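Local atomic coordinates of 5-formaminoimidazole-4-carboxamide-1-(beta)-D-ribofuranosyl 5'-monophosphate synthetase (Methanocaldococcus jannaschii, PDB entry 2R7L), a protein that catalyses the ATP- and formate-dependent formylation of the purine precursor AICAR to FAICAR without folates. Residues Gln79-Arg83 with Ser107-Pro111; Leu101-Glu105 with Arg116-Arg120. One frame throughout, in Å; residues are numbered along the deposited sequence.

Interaction 1 (Gln79-Arg83 with Ser107-Pro111); sequences QEKLR and SFLVP
Q79 on helix 76-84 lies against V110 of the loop 107-111, their CA atoms 6.3 Å apart, and L109 is the centre of an inverse gamma turn in that loop. The helix belongs to the N-terminal domain with the four-stranded parallel sheet, and the contact is a helix side chain clamped onto an irregular backbone. The Q79 amide does the clamping. Q79 OE1 accepts the N-H of L109 N at 2.5 Å, shorter than usual, so the exact length is doubtful. Q79 NE2 donates to S107 O at 2.8 Å, tilted out of the carbonyl plane. The two bonds fix the rotation of the amide, and NE2 also bonds K74 O. The Q79 chain runs extended beyond CG (chi2 -170°), which carries the amide across to the loop. An alanine here would remove the amide and is likely to leave L109 N, S107 O and K74 O without this partner and the turn less firmly held. Q79 CG touches the F108 ring at CD2 and CE2, and the amide plane lies 33° from the ring plane. L82 completes the apolar side: L82 CD1 meets F108 CZ at 3.9 Å and L82 CB meets V110 CG1 at 4.0 Å. V89 of the edge strand touches both L82 and V110. The R83 guanidinium also pairs with E76 and, weakly, with E80. R83 NH1 reaches L109 O at 2.7 Å, in the carbonyl plane and on a lone pair.

Interaction 2 (Leu101-Glu105 with Arg116-Arg120); sequences LDNVE and RRILR
D102 and R120 form a salt bridge: R120 NH1 donates to D102 OD1 at 2.5 Å, shorter than usual and of doubtful exact length. The carboxylate and guanidinium planes are turned 51° apart, and NH1 makes the hydrogen bond to OD1. Toward the other end of the short helix 101-106, R116 NE donates to V104 O at 2.9 Å, nearly along the C=O axis. The extended R116 chain brings NE there, while NH1 pairs with the C-terminal carboxylate of S361. E105 folds back at chi2 (-71°). E105 OE1 lies over one face of the R117 guanidinium, 3.4 Å from R117 NH2, a pairing of charges alone. E105 OE2 lies 2.8 Å from R116 O. The E105 CG also packs on R120 NH1. L119 fills the apolar side. L101 CD1 meets L119 CB at 4.0 Å, and V104 CG1 meets L119 CD1 at 4.1 Å. I96 of helix 93-99 touches both L101 and L119. R120 and R117 thus pair with D102 and E105, while R116 spans V104 O and the S361 carboxylate. Beside the small apolar patch of L101, V104 and L119, these charges probably hold 116-120 against the helix and tie it to the chain's C-terminus.

Overall arrangement
Both interactions lie in the same N-terminal domain, with centres about 14 Å apart. Their segments alternate along the chain: 79-83, 101-105, 107-111, then 116-120. Helix 101-106 leads straight into the loop of interaction 1, and the same connection, before helix 125-135, supplies 116-120. The contacts also touch, as F108 packs against N103 and R116. Together they fasten this connection at two places, to helix 76-84 and to helix 101-106. Interaction 1 lies away from the AICAR and ATP sites. Interaction 2 is nearer: the L101 side chain is about 12 Å from bound AICAR, and that of L119 about 10 Å from that of H27, which binds AICAR.

Interaction 1 (Gln79-Arg83 with Ser107-Pro111)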
ATOM      1  N   GLN A  79       8.070  36.089 -12.189  1.00 52.77           N
ATOM      2  CA  GLN A  79       6.620  36.000 -12.147  1.00 57.06           C
ATOM      3  C   GLN A  79       6.063  35.503 -13.480  1.00 60.78           C
ATOM      4  O   GLN A  79       5.027  34.837 -13.515  1.00 63.22           O
ATOM      5  CB  GLN A  79       6.004  37.356 -11.817  1.00 59.30           C
ATOM      6  CG  GLN A  79       6.521  38.003 -10.547  1.00 60.00           C
ATOM      7  CD  GLN A  79       5.696  39.209 -10.149  1.00 60.35           C
ATOM      8  OE1 GLN A  79       4.473  39.213 -10.294  1.00 58.66           O
ATOM      9  NE2 GLN A  79       6.361  40.240  -9.639  1.00 60.76           N
ATOM     10  N   GLU A  80       6.749  35.837 -14.571  1.00 59.33           N
ATOM     11  CA  GLU A  80       6.296  35.454 -15.908  1.00 61.24           C
ATOM     12  C   GLU A  80       6.466  33.971 -16.182  1.00 56.09           C
ATOM     13  O   GLU A  80       5.535  33.312 -16.641  1.00 59.24           O
ATOM     14  CB  GLU A  80       6.987  36.283 -16.998  1.00 64.18           C
ATOM     15  CG  GLU A  80       6.043  37.241 -17.717  1.00 66.91           C
ATOM     16  CD  GLU A  80       5.043  36.522 -18.611  1.00 68.53           C
ATOM     17  OE1 GLU A  80       5.467  35.647 -19.395  1.00 69.06           O
ATOM     18  OE2 GLU A  80       3.834  36.833 -18.535  1.00 69.00           O
ATOM     19  N   LYS A  81       7.658  33.452 -15.907  1.00 53.65           N
ATOM     20  CA  LYS A  81       7.903  32.025 -16.017  1.00 56.99           C
ATOM     21  C   LYS A  81       6.861  31.234 -15.228  1.00 57.87           C
ATOM     22  O   LYS A  81       6.337  30.236 -15.715  1.00 62.69           O
ATOM     23  CB  LYS A  81       9.301  31.681 -15.516  1.00 53.00           C
ATOM     24  CG  LYS A  81      10.406  32.450 -16.198  1.00 57.22           C
ATOM     25  CD  LYS A  81      11.762  31.914 -15.776  1.00 60.42           C
ATOM     26  CE  LYS A  81      12.896  32.682 -16.425  1.00 62.64           C
ATOM     27  NZ  LYS A  81      14.213  32.157 -15.984  1.00 59.64           N
ATOM     28  N   LEU A  82       6.558  31.692 -14.015  1.00 51.26           N
ATOM     29  CA  LEU A  82       5.590  31.010 -13.162  1.00 47.93           C
ATOM     30  C   LEU A  82       4.196  31.039 -13.766  1.00 49.70           C
ATOM     31  O   LEU A  82       3.428  30.084 -13.633  1.00 47.11           O
ATOM     32  CB  LEU A  82       5.558  31.622 -11.759  1.00 45.17           C
ATOM     33  CG  LEU A  82       6.749  31.377 -10.829  1.00 45.11           C
ATOM     34  CD1 LEU A  82       6.597  32.194  -9.549  1.00 45.37           C
ATOM     35  CD2 LEU A  82       6.896  29.895 -10.509  1.00 41.40           C
ATOM     36  N   ARG A  83       3.869  32.144 -14.427  1.00 52.36           N
ATOM     37  CA  ARG A  83       2.566  32.285 -15.063  1.00 55.59           C
ATOM     38  C   ARG A  83       2.476  31.442 -16.333  1.00 50.50           C
ATOM     39  O   ARG A  83       1.410  30.934 -16.666  1.00 46.01           O
ATOM     40  CB  ARG A  83       2.266  33.753 -15.375  1.00 57.88           C
ATOM     41  CG  ARG A  83       1.616  34.525 -14.230  1.00 57.21           C
ATOM     42  CD  ARG A  83       1.179  35.902 -14.705  1.00 58.22           C
ATOM     43  NE  ARG A  83       2.297  36.618 -15.312  1.00 58.95           N
ATOM     44  CZ  ARG A  83       2.901  37.671 -14.769  1.00 59.14           C
ATOM     45  NH1 ARG A  83       2.480  38.154 -13.607  1.00 50.66           N
ATOM     46  NH2 ARG A  83       3.920  38.245 -15.396  1.00 56.94           N
ATOM     47  N   SER A 107       2.796  43.358  -5.501  1.00 60.41           N
ATOM     48  CA  SER A 107       3.742  43.344  -6.613  1.00 56.57           C
ATOM     49  C   SER A 107       3.926  41.938  -7.206  1.00 60.27           C
ATOM     50  O   SER A 107       4.507  41.783  -8.281  1.00 58.52           O
ATOM     51  CB  SER A 107       5.086  43.921  -6.161  1.00 60.65           C
ATOM     52  OG  SER A 107       6.129  43.617  -7.074  1.00 59.58           O
ATOM     53  N   PHE A 108       3.425  40.919  -6.508  1.00 57.42           N
ATOM     54  CA  PHE A 108       3.613  39.526  -6.934  1.00 54.86           C
ATOM     55  C   PHE A 108       2.379  38.990  -7.655  1.00 52.14           C
ATOM     56  O   PHE A 108       1.471  38.447  -7.029  1.00 45.21           O
ATOM     57  CB  PHE A 108       3.965  38.630  -5.738  1.00 45.33           C
ATOM     58  CG  PHE A 108       4.572  37.315  -6.129  1.00 41.85           C
ATOM     59  CD1 PHE A 108       3.866  36.135  -5.977  1.00 43.66           C
ATOM     60  CD2 PHE A 108       5.846  37.264  -6.661  1.00 32.80           C
ATOM     61  CE1 PHE A 108       4.425  34.922  -6.344  1.00 35.71           C
ATOM     62  CE2 PHE A 108       6.408  36.052  -7.032  1.00 40.68           C
ATOM     63  CZ  PHE A 108       5.697  34.885  -6.871  1.00 35.78           C
ATOM     64  N   LEU A 109       2.352  39.149  -8.976  1.00 57.44           N
ATOM     65  CA  LEU A 109       1.180  38.785  -9.770  1.00 63.21           C
ATOM     66  C   LEU A 109       1.202  37.321 -10.210  1.00 60.96           C
ATOM     67  O   LEU A 109       1.394  37.016 -11.388  1.00 60.03           O
ATOM     68  CB  LEU A 109       1.050  39.710 -10.983  1.00 63.22           C
ATOM     69  CG  LEU A 109       0.757  41.181 -10.687  1.00 67.14           C
ATOM     70  CD1 LEU A 109       0.889  42.017 -11.952  1.00 68.85           C
ATOM     71  CD2 LEU A 109      -0.624  41.339 -10.070  1.00 63.45           C
ATOM     72  N   VAL A 110       1.011  36.422  -9.249  1.00 57.69           N
ATOM     73  CA  VAL A 110       0.936  34.991  -9.512  1.00 47.11           C
ATOM     74  C   VAL A 110      -0.080  34.412  -8.548  1.00 46.29           C
ATOM     75  O   VAL A 110      -0.067  34.752  -7.370  1.00 54.99           O
ATOM     76  CB  VAL A 110       2.293  34.297  -9.297  1.00 42.46           C
ATOM     77  CG1 VAL A 110       2.268  32.870  -9.856  1.00 41.69           C
ATOM     78  CG2 VAL A 110       3.404  35.094  -9.946  1.00 41.30           C
ATOM     79  N   PRO A 111      -0.991  33.559  -9.047  1.00 47.30           N
ATOM     80  CA  PRO A 111      -1.973  32.942  -8.164  1.00 40.53           C
ATOM     81  C   PRO A 111      -1.278  32.291  -6.973  1.00 36.44           C
ATOM     82  O   PRO A 111      -0.192  31.732  -7.121  1.00 39.06           O
ATOM     83  CB  PRO A 111      -2.626  31.888  -9.058  1.00 43.43           C
ATOM     84  CG  PRO A 111      -2.496  32.445 -10.428  1.00 42.08           C
ATOM     85  CD  PRO A 111      -1.169  33.139 -10.448  1.00 44.98           C
TER

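Interaction 2 (Leu101-Glu105 with Arg116-Arg120)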
ATOM      1  N   LEU A 101       7.280  40.945   2.068  1.00 38.94           N
ATOM      2  CA  LEU A 101       5.849  40.925   2.364  1.00 45.82           C
ATOM      3  C   LEU A 101       5.069  42.027   1.643  1.00 53.00           C
ATOM      4  O   LEU A 101       3.886  41.861   1.333  1.00 53.45           O
ATOM      5  CB  LEU A 101       5.608  41.000   3.872  1.00 43.53           C
ATOM      6  CG  LEU A 101       4.143  41.092   4.301  1.00 42.70           C
ATOM      7  CD1 LEU A 101       3.350  39.866   3.843  1.00 42.02           C
ATOM      8  CD2 LEU A 101       4.035  41.275   5.803  1.00 48.81           C
ATOM      9  N   ASP A 102       5.726  43.151   1.382  1.00 57.66           N
ATOM     10  CA  ASP A 102       5.072  44.235   0.662  1.00 58.49           C
ATOM     11  C   ASP A 102       4.968  43.895  -0.819  1.00 53.31           C
ATOM     12  O   ASP A 102       3.907  44.047  -1.422  1.00 46.70           O
ATOM     13  CB  ASP A 102       5.796  45.563   0.885  1.00 69.34           C
ATOM     14  CG  ASP A 102       5.373  46.243   2.178  1.00 78.64           C
ATOM     15  OD1 ASP A 102       4.281  45.920   2.693  1.00 83.75           O
ATOM     16  OD2 ASP A 102       6.129  47.102   2.678  1.00 84.72           O
ATOM     17  N   ASN A 103       6.070  43.420  -1.394  1.00 47.97           N
ATOM     18  CA  ASN A 103       6.057  42.874  -2.744  1.00 50.90           C
ATOM     19  C   ASN A 103       5.029  41.749  -2.904  1.00 52.24           C
ATOM     20  O   ASN A 103       4.450  41.588  -3.972  1.00 57.65           O
ATOM     21  CB  ASN A 103       7.441  42.356  -3.127  1.00 52.08           C
ATOM     22  CG  ASN A 103       8.468  43.464  -3.248  1.00 57.26           C
ATOM     23  OD1 ASN A 103       8.126  44.631  -3.455  1.00 60.90           O
ATOM     24  ND2 ASN A 103       9.742  43.102  -3.128  1.00 56.50           N
ATOM     25  N   VAL A 104       4.805  40.976  -1.842  1.00 52.12           N
ATOM     26  CA  VAL A 104       3.841  39.880  -1.884  1.00 45.90           C
ATOM     27  C   VAL A 104       2.413  40.410  -1.929  1.00 52.49           C
ATOM     28  O   VAL A 104       1.552  39.834  -2.593  1.00 58.70           O
ATOM     29  CB  VAL A 104       3.981  38.920  -0.671  1.00 42.64           C
ATOM     30  CG1 VAL A 104       2.813  37.951  -0.623  1.00 45.37           C
ATOM     31  CG2 VAL A 104       5.296  38.157  -0.723  1.00 40.76           C
ATOM     32  N   GLU A 105       2.160  41.510  -1.229  1.00 50.98           N
ATOM     33  CA  GLU A 105       0.793  42.021  -1.098  1.00 49.58           C
ATOM     34  C   GLU A 105       0.300  42.772  -2.333  1.00 45.56           C
ATOM     35  O   GLU A 105      -0.908  42.849  -2.563  1.00 45.39           O
ATOM     36  CB  GLU A 105       0.651  42.916   0.139  1.00 50.21           C
ATOM     37  CG  GLU A 105       0.939  42.225   1.463  1.00 55.14           C
ATOM     38  CD  GLU A 105      -0.129  41.223   1.852  1.00 57.69           C
ATOM     39  OE1 GLU A 105      -1.322  41.492   1.603  1.00 65.15           O
ATOM     40  OE2 GLU A 105       0.225  40.167   2.416  1.00 59.20           O
ATOM     41  N   ARG A 116      -4.160  35.982   0.929  1.00 45.42           N
ATOM     42  CA  ARG A 116      -3.039  36.898   0.750  1.00 46.42           C
ATOM     43  C   ARG A 116      -3.018  38.050   1.758  1.00 54.02           C
ATOM     44  O   ARG A 116      -1.953  38.459   2.216  1.00 51.47           O
ATOM     45  CB  ARG A 116      -3.099  37.479  -0.660  1.00 46.37           C
ATOM     46  CG  ARG A 116      -1.786  37.937  -1.218  1.00 42.69           C
ATOM     47  CD  ARG A 116      -2.017  38.566  -2.572  1.00 49.08           C
ATOM     48  NE  ARG A 116      -0.840  38.474  -3.426  1.00 52.12           N
ATOM     49  CZ  ARG A 116      -0.725  37.634  -4.447  1.00 52.28           C
ATOM     50  NH1 ARG A 116      -1.723  36.811  -4.750  1.00 54.98           N
ATOM     51  NH2 ARG A 116       0.386  37.622  -5.170  1.00 53.24           N
ATOM     52  N   ARG A 117      -4.196  38.576   2.082  1.00 54.09           N
ATOM     53  CA  ARG A 117      -4.308  39.722   2.980  1.00 59.43           C
ATOM     54  C   ARG A 117      -3.861  39.369   4.400  1.00 57.79           C
ATOM     55  O   ARG A 117      -3.276  40.193   5.102  1.00 53.68           O
ATOM     56  CB  ARG A 117      -5.752  40.241   3.012  1.00 63.19           C
ATOM     57  CG  ARG A 117      -6.314  40.722   1.673  1.00 73.74           C
ATOM     58  CD  ARG A 117      -5.763  42.087   1.253  1.00 78.50           C
ATOM     59  NE  ARG A 117      -4.657  41.964   0.305  1.00 83.72           N
ATOM     60  CZ  ARG A 117      -4.002  42.992  -0.230  1.00 87.87           C
ATOM     61  NH1 ARG A 117      -4.333  44.239   0.087  1.00 87.68           N
ATOM     62  NH2 ARG A 117      -3.009  42.771  -1.083  1.00 87.38           N
ATOM     63  N   ILE A 118      -4.127  38.133   4.813  1.00 50.90           N
ATOM     64  CA  ILE A 118      -3.925  37.731   6.198  1.00 41.40           C
ATOM     65  C   ILE A 118      -2.464  37.458   6.542  1.00 41.34           C
ATOM     66  O   ILE A 118      -2.116  37.279   7.706  1.00 41.37           O
ATOM     67  CB  ILE A 118      -4.818  36.531   6.578  1.00 46.60           C
ATOM     68  CG1 ILE A 118      -5.145  36.568   8.069  1.00 45.43           C
ATOM     69  CG2 ILE A 118      -4.177  35.211   6.160  1.00 43.38           C
ATOM     70  CD1 ILE A 118      -6.002  35.430   8.530  1.00 41.49           C
ATOM     71  N   LEU A 119      -1.599  37.453   5.537  1.00 35.47           N
ATOM     72  CA  LEU A 119      -0.183  37.249   5.778  1.00 41.00           C
ATOM     73  C   LEU A 119       0.399  38.427   6.557  1.00 47.33           C
ATOM     74  O   LEU A 119       1.461  38.319   7.174  1.00 41.53           O
ATOM     75  CB  LEU A 119       0.571  37.054   4.456  1.00 39.52           C
ATOM     76  CG  LEU A 119       0.200  35.825   3.608  1.00 44.65           C
ATOM     77  CD1 LEU A 119       1.087  35.739   2.376  1.00 36.22           C
ATOM     78  CD2 LEU A 119       0.285  34.540   4.416  1.00 35.32           C
ATOM     79  N   ARG A 120      -0.306  39.550   6.521  1.00 46.52           N
ATOM     80  CA  ARG A 120       0.141  40.755   7.196  1.00 49.44           C
ATOM     81  C   ARG A 120      -0.205  40.677   8.678  1.00 49.01           C
ATOM     82  O   ARG A 120       0.500  41.222   9.520  1.00 51.01           O
ATOM     83  CB  ARG A 120      -0.495  41.989   6.560  1.00 48.36           C
ATOM     84  CG  ARG A 120       0.379  43.214   6.653  1.00 51.09           C
ATOM     85  CD  ARG A 120      -0.239  44.398   5.956  1.00 49.88           C
ATOM     86  NE  ARG A 120       0.318  44.660   4.627  1.00 47.49           N
ATOM     87  CZ  ARG A 120       1.612  44.806   4.361  1.00 38.21           C
ATOM     88  NH1 ARG A 120       2.003  45.068   3.122  1.00 46.35           N
ATOM     89  NH2 ARG A 120       2.518  44.678   5.321  1.00 38.88           N
TER